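Local coordinates for protein glycoside transferase (Listeria monocytogenes, PDB 6R2M) that is an extracellular glycoside hydrolase that probably acts on exopolysaccharide, with transferase activity also possible, at residues 199-211 with 244-256. Residues are numbered along the deposited sequence; the frame is centred on the assembly and turned at random.
Sequences FQYADPSEVNMID and VYARYQRETKKPS. Unlike the reference sequence in segment 244-256: K254 (reference Asn).
The guanidinium of R250 lies flat on the Y201 ring, planes 2° apart, with CZ 3.7 Å from the ring centroid. This is a cation-pi stack. R250 CD adds a CH-pi contact over the same face. The chain bends at chi3 (-39°), which brings NE over the ring. R250 NH1 and NH2 both reach D203 O end-on, NH1 at 2.8 Å and NH2 by a longer, more bent bond, both close to the guanidinium plane. Bonds and stack thus fix the group's rotation. D203 OD2 accepts from S205 N (an Asx turn) and E206 N (an Asx motif).

V207 and Y248 lie on the buried, tightly packed face, and M209 joins them from helix 209-223. V207 CG1 meets R250 CG at 3.5 Å. M209 CG reaches the edge of the Y248 ring, 3.6 Å from CD1, and SD makes an oblique Met-aromatic contact. Y248 OH bonds to E237 of helix 228-241.

The other face is looser and more exposed. With CG anti to the backbone N (chi1 -173°) and the chain extended, E206 brings OE2 to S256 OG, which donates to it at 2.7 Å and accepts from Q249 NE2. R247 CD packs on E206 OE2 at 3.6 Å, but R247 NE and E206 OE1 are too far apart for a salt bridge. Water 2 links N208 OD1 to A246 O.

V207 and Y248 exchange both backbone bonds, V207 N to Y248 O at 2.9 Å. The motif is a two-stranded antiparallel ribbon whose strand 206-208 runs into helix 209-223, with N208 as N-cap.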
loop_
_atom_site.group_PDB
_atom_site.type_symbol
_atom_site.label_atom_id
_atom_site.label_comp_id
_atom_site.label_asym_id
_atom_site.label_seq_id
_atom_site.Cartn_x
_atom_site.Cartn_y
_atom_site.Cartn_z
ATOM N N PHE A 199 -13.278 18.524 1.766
ATOM C CA PHE A 199 -13.060 17.237 2.410
ATOM C C PHE A 199 -14.377 16.650 2.887
ATOM O O PHE A 199 -15.250 17.376 3.376
ATOM C CB PHE A 199 -12.127 17.370 3.606
ATOM C CG PHE A 199 -10.724 17.758 3.249
ATOM C CD1 PHE A 199 -9.816 16.801 2.818
ATOM C CD2 PHE A 199 -10.307 19.072 3.362
ATOM C CE1 PHE A 199 -8.513 17.160 2.519
ATOM C CE2 PHE A 199 -9.007 19.438 3.055
ATOM C CZ PHE A 199 -8.105 18.475 2.638
ATOM N N GLN A 200 -14.497 15.333 2.773
ATOM C CA GLN A 200 -15.650 14.613 3.283
ATOM C C GLN A 200 -15.188 13.261 3.809
ATOM O O GLN A 200 -14.106 12.777 3.470
ATOM C CB GLN A 200 -16.716 14.423 2.194
ATOM C CG GLN A 200 -16.258 13.522 1.051
ATOM C CD GLN A 200 -16.118 14.223 -0.296
ATOM O OE1 GLN A 200 -15.507 15.290 -0.401
ATOM N NE2 GLN A 200 -16.644 13.591 -1.345
ATOM N N TYR A 201 -16.014 12.664 4.664
ATOM C CA TYR A 201 -15.732 11.319 5.143
ATOM C C TYR A 201 -16.204 10.287 4.126
ATOM O O TYR A 201 -17.141 10.508 3.354
ATOM C CB TYR A 201 -16.382 11.061 6.511
ATOM C CG TYR A 201 -15.729 11.817 7.673
ATOM C CD1 TYR A 201 -14.528 11.383 8.236
ATOM C CD2 TYR A 201 -16.318 12.964 8.196
ATOM C CE1 TYR A 201 -13.931 12.081 9.286
ATOM C CE2 TYR A 201 -15.742 13.651 9.246
ATOM C CZ TYR A 201 -14.554 13.201 9.796
ATOM O OH TYR A 201 -13.977 13.895 10.841
ATOM N N ALA A 202 -15.530 9.139 4.132
ATOM C CA ALA A 202 -15.828 8.097 3.162
ATOM C C ALA A 202 -17.166 7.432 3.449
ATOM O O ALA A 202 -17.842 6.966 2.520
ATOM C CB ALA A 202 -14.709 7.057 3.164
ATOM N N ASP A 203 -17.562 7.379 4.712
ATOM C CA ASP A 203 -18.750 6.664 5.155
ATOM C C ASP A 203 -19.445 7.504 6.207
ATOM O O ASP A 203 -18.784 8.226 6.962
ATOM C CB ASP A 203 -18.372 5.284 5.722
ATOM C CG ASP A 203 -19.578 4.465 6.121
ATOM O OD1 ASP A 203 -20.182 3.835 5.233
ATOM O OD2 ASP A 203 -19.915 4.455 7.322
ATOM N N PRO A 204 -20.778 7.472 6.275
ATOM C CA PRO A 204 -21.470 8.334 7.241
ATOM C C PRO A 204 -21.197 7.986 8.698
ATOM O O PRO A 204 -21.387 8.851 9.557
ATOM C CB PRO A 204 -22.957 8.163 6.890
ATOM C CG PRO A 204 -23.027 7.130 5.822
ATOM C CD PRO A 204 -21.672 6.993 5.210
ATOM N N SER A 205 -20.749 6.772 9.016
ATOM C CA SER A 205 -20.606 6.434 10.431
ATOM C C SER A 205 -19.347 5.664 10.799
ATOM O O SER A 205 -19.021 5.618 11.989
ATOM C CB SER A 205 -21.819 5.632 10.909
ATOM O OG SER A 205 -22.017 4.502 10.085
ATOM N N GLU A 206 -18.627 5.059 9.864
ATOM C CA GLU A 206 -17.508 4.193 10.206
ATOM C C GLU A 206 -16.236 4.653 9.508
ATOM O O GLU A 206 -16.277 5.131 8.369
ATOM C CB GLU A 206 -17.811 2.749 9.802
ATOM C CG GLU A 206 -16.791 1.740 10.245
ATOM C CD GLU A 206 -17.183 0.335 9.827
ATOM O OE1 GLU A 206 -17.202 0.048 8.605
ATOM O OE2 GLU A 206 -17.480 -0.490 10.724
ATOM N N VAL A 207 -15.098 4.483 10.191
ATOM C CA VAL A 207 -13.790 4.636 9.562
ATOM C C VAL A 207 -13.101 3.283 9.527
ATOM O O VAL A 207 -13.252 2.469 10.446
ATOM C CB VAL A 207 -12.893 5.674 10.268
ATOM C CG1 VAL A 207 -13.508 7.068 10.156
ATOM C CG2 VAL A 207 -12.665 5.292 11.715
ATOM N N ASN A 208 -12.345 3.046 8.459
ATOM C CA ASN A 208 -11.507 1.861 8.318
ATOM C C ASN A 208 -10.075 2.248 8.686
ATOM O O ASN A 208 -9.494 3.136 8.056
ATOM C CB ASN A 208 -11.593 1.346 6.881
ATOM C CG ASN A 208 -10.878 0.037 6.682
ATOM O OD1 ASN A 208 -9.762 -0.152 7.155
ATOM N ND2 ASN A 208 -11.516 -0.881 5.970
ATOM N N MET A 209 -9.513 1.598 9.710
ATOM C CA MET A 209 -8.218 2.045 10.217
ATOM C C MET A 209 -7.058 1.718 9.277
ATOM O O MET A 209 -5.986 2.313 9.429
ATOM C CB MET A 209 -7.968 1.458 11.609
ATOM C CG MET A 209 -8.878 2.071 12.682
ATOM S SD MET A 209 -8.615 3.851 12.913
ATOM C CE MET A 209 -7.100 3.812 13.854
ATOM N N ILE A 210 -7.225 0.789 8.327
ATOM C CA ILE A 210 -6.218 0.658 7.273
ATOM C C ILE A 210 -6.093 1.972 6.517
ATOM O O ILE A 210 -4.993 2.503 6.324
ATOM C CB ILE A 210 -6.570 -0.485 6.302
ATOM C CG1 ILE A 210 -6.535 -1.823 7.024
ATOM C CG2 ILE A 210 -5.606 -0.463 5.104
ATOM C CD1 ILE A 210 -6.921 -2.992 6.105
ATOM N N ASP A 211 -7.223 2.510 6.067
ATOM C CA ASP A 211 -7.186 3.762 5.319
ATOM C C ASP A 211 -6.709 4.912 6.199
ATOM O O ASP A 211 -5.888 5.734 5.763
ATOM C CB ASP A 211 -8.557 4.047 4.725
ATOM C CG ASP A 211 -9.076 2.878 3.894
ATOM O OD1 ASP A 211 -8.232 2.162 3.319
ATOM O OD2 ASP A 211 -10.300 2.688 3.825
ATOM N N VAL A 244 -5.387 -1.629 18.918
ATOM C CA VAL A 244 -6.079 -0.688 18.048
ATOM C C VAL A 244 -6.986 -1.512 17.148
ATOM O O VAL A 244 -6.540 -2.490 16.538
ATOM C CB VAL A 244 -5.103 0.177 17.227
ATOM C CG1 VAL A 244 -5.872 1.077 16.249
ATOM C CG2 VAL A 244 -4.216 1.037 18.145
ATOM N N TYR A 245 -8.263 -1.167 17.108
ATOM C CA TYR A 245 -9.215 -2.017 16.415
ATOM C C TYR A 245 -9.266 -1.695 14.926
ATOM O O TYR A 245 -8.798 -0.646 14.473
ATOM C CB TYR A 245 -10.588 -1.878 17.066
ATOM C CG TYR A 245 -10.576 -2.462 18.459
ATOM C CD1 TYR A 245 -10.584 -3.831 18.643
ATOM C CD2 TYR A 245 -10.513 -1.644 19.579
ATOM C CE1 TYR A 245 -10.561 -4.379 19.924
ATOM C CE2 TYR A 245 -10.497 -2.183 20.859
ATOM C CZ TYR A 245 -10.517 -3.546 21.018
ATOM O OH TYR A 245 -10.492 -4.083 22.289
ATOM N N ALA A 246 -9.836 -2.635 14.159
ATOM C CA ALA A 246 -9.837 -2.526 12.705
ATOM C C ALA A 246 -10.748 -1.419 12.196
ATOM O O ALA A 246 -10.447 -0.807 11.162
ATOM C CB ALA A 246 -10.251 -3.856 12.083
ATOM N N ARG A 247 -11.875 -1.175 12.866
ATOM C CA ARG A 247 -12.838 -0.181 12.407
ATOM C C ARG A 247 -13.480 0.500 13.602
ATOM O O ARG A 247 -13.741 -0.150 14.615
ATOM C CB ARG A 247 -13.942 -0.807 11.553
ATOM C CG ARG A 247 -13.474 -1.350 10.219
ATOM C CD ARG A 247 -14.524 -2.220 9.602
ATOM N NE ARG A 247 -14.162 -2.626 8.244
ATOM C CZ ARG A 247 -13.585 -3.778 7.927
ATOM N NH1 ARG A 247 -13.286 -4.659 8.874
ATOM N NH2 ARG A 247 -13.303 -4.049 6.656
ATOM N N TYR A 248 -13.762 1.804 13.471
ATOM C CA TYR A 248 -14.392 2.560 14.542
ATOM C C TYR A 248 -15.614 3.327 14.048
ATOM O O TYR A 248 -15.721 3.704 12.875
ATOM C CB TYR A 248 -13.416 3.564 15.180
ATOM C CG TYR A 248 -12.326 2.951 16.017
ATOM C CD1 TYR A 248 -11.176 2.430 15.423
ATOM C CD2 TYR A 248 -12.430 2.912 17.398
ATOM C CE1 TYR A 248 -10.172 1.873 16.183
ATOM C CE2 TYR A 248 -11.429 2.348 18.172
ATOM C CZ TYR A 248 -10.303 1.833 17.554
ATOM O OH TYR A 248 -9.294 1.278 18.302
ATOM N N GLN A 249 -16.542 3.555 14.971
ATOM C CA GLN A 249 -17.678 4.426 14.728
ATOM C C GLN A 249 -17.272 5.868 15.026
ATOM O O GLN A 249 -16.745 6.163 16.102
ATOM C CB GLN A 249 -18.857 3.989 15.596
ATOM C CG GLN A 249 -19.330 2.580 15.296
ATOM C CD GLN A 249 -20.105 2.490 13.995
ATOM O OE1 GLN A 249 -21.084 3.213 13.797
ATOM N NE2 GLN A 249 -19.678 1.603 13.105
ATOM N N ARG A 250 -17.495 6.765 14.063
ATOM C CA ARG A 250 -16.992 8.125 14.231
ATOM C C ARG A 250 -17.747 8.896 15.300
ATOM O O ARG A 250 -17.154 9.733 15.987
ATOM C CB ARG A 250 -17.069 8.883 12.917
ATOM C CG ARG A 250 -15.834 8.746 12.105
ATOM C CD ARG A 250 -15.640 9.959 11.243
ATOM N NE ARG A 250 -16.892 10.457 10.681
ATOM C CZ ARG A 250 -17.554 9.878 9.684
ATOM N NH1 ARG A 250 -17.092 8.766 9.128
ATOM N NH2 ARG A 250 -18.679 10.422 9.232
ATOM N N GLU A 251 -19.045 8.639 15.444
ATOM C CA GLU A 251 -19.858 9.433 16.358
ATOM C C GLU A 251 -19.490 9.159 17.811
ATOM O O GLU A 251 -19.444 10.084 18.631
ATOM C CB GLU A 251 -21.336 9.148 16.103
ATOM C CG GLU A 251 -21.736 9.228 14.621
ATOM C CD GLU A 251 -21.744 7.876 13.901
ATOM O OE1 GLU A 251 -22.819 7.490 13.393
ATOM O OE2 GLU A 251 -20.685 7.204 13.818
ATOM N N THR A 252 -19.203 7.901 18.144
ATOM C CA THR A 252 -18.924 7.494 19.514
ATOM C C THR A 252 -17.444 7.295 19.793
ATOM O O THR A 252 -17.052 7.250 20.965
ATOM C CB THR A 252 -19.647 6.179 19.829
ATOM O OG1 THR A 252 -19.161 5.166 18.939
ATOM C CG2 THR A 252 -21.140 6.326 19.625
ATOM N N LYS A 253 -16.631 7.150 18.744
ATOM C CA LYS A 253 -15.228 6.746 18.825
ATOM C C LYS A 253 -15.067 5.342 19.411
ATOM O O LYS A 253 -13.975 4.965 19.846
ATOM C CB LYS A 253 -14.392 7.760 19.614
ATOM C CG LYS A 253 -14.472 9.171 19.062
ATOM C CD LYS A 253 -13.278 10.003 19.508
ATOM C CE LYS A 253 -13.482 10.619 20.882
ATOM N NZ LYS A 253 -12.404 11.608 21.174
ATOM N N LYS A 254 -16.134 4.558 19.416
ATOM C CA LYS A 254 -16.068 3.178 19.873
ATOM C C LYS A 254 -15.807 2.235 18.701
ATOM O O LYS A 254 -16.194 2.525 17.562
ATOM C CB LYS A 254 -17.365 2.790 20.579
ATOM C CG LYS A 254 -17.558 3.561 21.876
ATOM C CD LYS A 254 -18.779 3.108 22.652
ATOM C CE LYS A 254 -18.571 3.331 24.144
ATOM N NZ LYS A 254 -17.382 4.196 24.411
ATOM N N PRO A 255 -15.138 1.108 18.939
ATOM C CA PRO A 255 -14.879 0.167 17.842
ATOM C C PRO A 255 -16.187 -0.393 17.295
ATOM O O PRO A 255 -17.153 -0.586 18.033
ATOM C CB PRO A 255 -14.018 -0.923 18.498
ATOM C CG PRO A 255 -13.623 -0.376 19.842
ATOM C CD PRO A 255 -14.673 0.596 20.238
ATOM N N SER A 256 -16.226 -0.626 15.973
ATOM C CA SER A 256 -17.406 -1.242 15.369
ATOM C C SER A 256 -17.612 -2.654 15.878
ATOM O O SER A 256 -18.750 -3.116 15.993
ATOM C CB SER A 256 -17.276 -1.266 13.852
ATOM O OG SER A 256 -17.099 0.043 13.356
HETATM O O HOH W 1 -21.237 1.230 10.494
HETATM O O HOH W 2 -9.457 -2.231 9.109
#